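Local atomic coordinates of programmed cell death 6-interacting protein (Homo sapiens, PDB entry 5WA1), a protein that helps sort cargo into multivesicular bodies and takes part in endocytosis, membrane repair, apoptosis and cytokinesis, here represented by its Bro1 domain, which binds CHMP4 proteins. Residues T24-Q29 / L213-E218. Sequence-based numbering, arbitrary orientation.
Sequences TFISVQ and LAQAQE
Phe25 and Gln215 have the nearest CA atoms, 7.3 Å apart, where the irregular, mostly extended segment 24-29 passes residues 213-218 of helix 202-226. Gln215 spans the gap with a chain extended beyond CG (chi2 -175°), which carries its amide to the backbone of Ile26. There the amide pairs with both polar groups of one residue: Ile26 N donates to Gln215 OE1 at 2.7 Å, nearly straight at 172°, while Gln215 NE2 donates to Ile26 O at 2.9 Å. Both donors lie on carbonyl lone pairs, and Ile26 O sits in the amide plane. Glutamine suits the place because it offers an acceptor and a donor side by side, as a neighbouring strand would. A water donates to Gln215 OE1 and to Thr24 O, giving OE1 a second bond. The side chains of Ile26 and Gln215 cross at about a right angle, with Ile26 CB 3.5 Å from Gln215 OE1.

Phe25 runs past Gln215 in the opposite direction; its flat ring suits the site, packing an edge on the glutamine's aliphatic part, CD2 4.0 Å from Gln215 CB, and taking a cation-pi contact from Lys269. One helical turn on, Glu218 meets the ring obliquely, OE1 3.2 Å from Phe25 CE2. Its extended chain brings the carboxylate to Lys269, the main polar partner of Glu218, which forms a salt bridge with Glu218 OE1 and a hydrogen bond with Thr24 O.

The largely buried contact thus joins the loop before helix 39-49 to helix 202-226 through directional bonds that fix the amide's rotation, while Lys269 probably stabilises the carboxylate's negative charge beside the ring.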
ATOM      1  N   THR A  24      -7.890  11.381  -0.667  1.00101.91           N
ATOM      2  CA  THR A  24      -6.941  11.477  -1.774  1.00 76.53           C
ATOM      3  C   THR A  24      -5.865  10.403  -1.681  1.00 61.71           C
ATOM      4  O   THR A  24      -4.669  10.704  -1.723  1.00 57.80           O
ATOM      5  CB  THR A  24      -6.288  12.857  -1.798  1.00 72.68           C
ATOM      6  OG1 THR A  24      -5.666  13.110  -0.533  1.00 75.90           O
ATOM      7  CG2 THR A  24      -7.320  13.938  -2.069  1.00 78.19           C
ATOM      8  N   PHE A  25      -6.280   9.144  -1.576  1.00 47.83           N
ATOM      9  CA  PHE A  25      -5.374   8.025  -1.375  1.00 44.65           C
ATOM     10  C   PHE A  25      -5.045   7.343  -2.698  1.00 42.66           C
ATOM     11  O   PHE A  25      -5.868   7.282  -3.612  1.00 44.05           O
ATOM     12  CB  PHE A  25      -5.984   7.012  -0.399  1.00 46.75           C
ATOM     13  CG  PHE A  25      -5.909   7.450   1.037  1.00 50.93           C
ATOM     14  CD1 PHE A  25      -6.910   8.229   1.591  1.00 56.31           C
ATOM     15  CD2 PHE A  25      -4.822   7.101   1.825  1.00 49.15           C
ATOM     16  CE1 PHE A  25      -6.833   8.647   2.912  1.00 57.93           C
ATOM     17  CE2 PHE A  25      -4.738   7.514   3.145  1.00 54.82           C
ATOM     18  CZ  PHE A  25      -5.745   8.288   3.689  1.00 50.40           C
ATOM     19  N   ILE A  26      -3.821   6.859  -2.796  1.00 36.96           N
ATOM     20  CA  ILE A  26      -3.334   6.200  -3.998  1.00 41.18           C
ATOM     21  C   ILE A  26      -3.659   4.717  -3.899  1.00 47.68           C
ATOM     22  O   ILE A  26      -3.445   4.096  -2.849  1.00 38.38           O
ATOM     23  CB  ILE A  26      -1.825   6.422  -4.165  1.00 34.18           C
ATOM     24  CG1 ILE A  26      -1.525   7.915  -4.343  1.00 36.91           C
ATOM     25  CG2 ILE A  26      -1.280   5.602  -5.352  1.00 39.51           C
ATOM     26  CD1 ILE A  26      -0.063   8.256  -4.096  1.00 40.02           C
ATOM     27  N   SER A  27      -4.196   4.154  -4.979  1.00 40.90           N
ATOM     28  CA  SER A  27      -4.372   2.718  -5.116  1.00 41.06           C
ATOM     29  C   SER A  27      -3.836   2.295  -6.478  1.00 47.16           C
ATOM     30  O   SER A  27      -3.544   3.123  -7.345  1.00 43.22           O
ATOM     31  CB  SER A  27      -5.839   2.305  -4.954  1.00 41.47           C
ATOM     32  OG  SER A  27      -6.647   2.921  -5.934  1.00 46.04           O
ATOM     33  N   VAL A  28      -3.701   0.987  -6.662  1.00 49.39           N
ATOM     34  CA  VAL A  28      -3.017   0.414  -7.814  1.00 44.19           C
ATOM     35  C   VAL A  28      -4.020  -0.413  -8.609  1.00 45.82           C
ATOM     36  O   VAL A  28      -4.791  -1.185  -8.029  1.00 41.08           O
ATOM     37  CB  VAL A  28      -1.819  -0.448  -7.373  1.00 44.17           C
ATOM     38  CG1 VAL A  28      -1.084  -1.018  -8.578  1.00 44.80           C
ATOM     39  CG2 VAL A  28      -0.874   0.378  -6.499  1.00 39.90           C
ATOM     40  N   GLN A  29      -4.011  -0.247  -9.930  1.00 47.11           N
ATOM     41  CA  GLN A  29      -4.849  -1.069 -10.793  1.00 53.63           C
ATOM     42  C   GLN A  29      -4.298  -2.490 -10.882  1.00 49.22           C
ATOM     43  O   GLN A  29      -3.086  -2.713 -10.814  1.00 45.13           O
ATOM     44  CB  GLN A  29      -4.946  -0.453 -12.191  1.00 62.78           C
ATOM     45  CG  GLN A  29      -5.652   0.895 -12.217  1.00 78.77           C
ATOM     46  CD  GLN A  29      -7.119   0.794 -11.823  1.00 99.43           C
ATOM     47  OE1 GLN A  29      -7.491   1.090 -10.684  1.00107.10           O
ATOM     48  NE2 GLN A  29      -7.959   0.386 -12.767  1.00104.19           N
ATOM     49  N   LEU A 213       3.039   1.926   2.723  1.00 34.99           N
ATOM     50  CA  LEU A 213       3.455   2.110   4.104  1.00 40.40           C
ATOM     51  C   LEU A 213       3.152   3.526   4.588  1.00 41.45           C
ATOM     52  O   LEU A 213       2.688   3.712   5.718  1.00 38.35           O
ATOM     53  CB  LEU A 213       4.940   1.793   4.254  1.00 43.24           C
ATOM     54  CG  LEU A 213       5.421   1.640   5.699  1.00 44.46           C
ATOM     55  CD1 LEU A 213       4.911   0.337   6.296  1.00 43.37           C
ATOM     56  CD2 LEU A 213       6.936   1.711   5.761  1.00 47.15           C
ATOM     57  N   ALA A 214       3.402   4.537   3.742  1.00 39.99           N
ATOM     58  CA  ALA A 214       3.060   5.918   4.093  1.00 35.71           C
ATOM     59  C   ALA A 214       1.572   6.068   4.353  1.00 41.43           C
ATOM     60  O   ALA A 214       1.159   6.779   5.275  1.00 37.34           O
ATOM     61  CB  ALA A 214       3.480   6.873   2.972  1.00 36.40           C
ATOM     62  N   GLN A 215       0.743   5.421   3.532  1.00 37.79           N
ATOM     63  CA  GLN A 215      -0.687   5.586   3.698  1.00 32.45           C
ATOM     64  C   GLN A 215      -1.175   4.861   4.939  1.00 40.99           C
ATOM     65  O   GLN A 215      -2.093   5.346   5.610  1.00 38.97           O
ATOM     66  CB  GLN A 215      -1.412   5.142   2.423  1.00 42.52           C
ATOM     67  CG  GLN A 215      -1.079   6.141   1.311  1.00 40.84           C
ATOM     68  CD  GLN A 215      -1.796   5.941  -0.019  1.00 46.15           C
ATOM     69  OE1 GLN A 215      -2.016   6.913  -0.739  1.00 43.79           O
ATOM     70  NE2 GLN A 215      -2.128   4.694  -0.369  1.00 40.41           N
ATOM     71  N   ALA A 216      -0.541   3.736   5.289  1.00 39.15           N
ATOM     72  CA  ALA A 216      -0.849   3.089   6.561  1.00 37.01           C
ATOM     73  C   ALA A 216      -0.536   4.014   7.734  1.00 38.48           C
ATOM     74  O   ALA A 216      -1.343   4.147   8.659  1.00 41.59           O
ATOM     75  CB  ALA A 216      -0.073   1.777   6.687  1.00 37.11           C
ATOM     76  N   GLN A 217       0.637   4.664   7.712  1.00 37.29           N
ATOM     77  CA  GLN A 217       0.986   5.610   8.776  1.00 42.48           C
ATOM     78  C   GLN A 217       0.007   6.780   8.817  1.00 39.14           C
ATOM     79  O   GLN A 217      -0.379   7.241   9.900  1.00 38.88           O
ATOM     80  CB  GLN A 217       2.422   6.107   8.590  1.00 39.93           C
ATOM     81  CG  GLN A 217       2.901   7.153   9.623  1.00 36.59           C
ATOM     82  CD  GLN A 217       3.165   6.560  11.010  1.00 37.97           C
ATOM     83  OE1 GLN A 217       3.311   5.349  11.163  1.00 39.85           O
ATOM     84  NE2 GLN A 217       3.234   7.425  12.029  1.00 35.06           N
ATOM     85  N   GLU A 218      -0.429   7.255   7.651  1.00 38.85           N
ATOM     86  CA  GLU A 218      -1.414   8.331   7.627  1.00 39.37           C
ATOM     87  C   GLU A 218      -2.719   7.910   8.287  1.00 43.08           C
ATOM     88  O   GLU A 218      -3.372   8.716   8.964  1.00 40.11           O
ATOM     89  CB  GLU A 218      -1.673   8.775   6.187  1.00 38.70           C
ATOM     90  CG  GLU A 218      -2.700   9.903   6.078  1.00 43.94           C
ATOM     91  CD  GLU A 218      -2.991  10.283   4.634  1.00 47.62           C
ATOM     92  OE1 GLU A 218      -2.390   9.673   3.733  1.00 48.59           O
ATOM     93  OE2 GLU A 218      -3.816  11.189   4.401  1.00 56.94           O
TER
HETATM   94  O   HOH W   1      -2.147   9.586  -0.755  1.00 53.99           O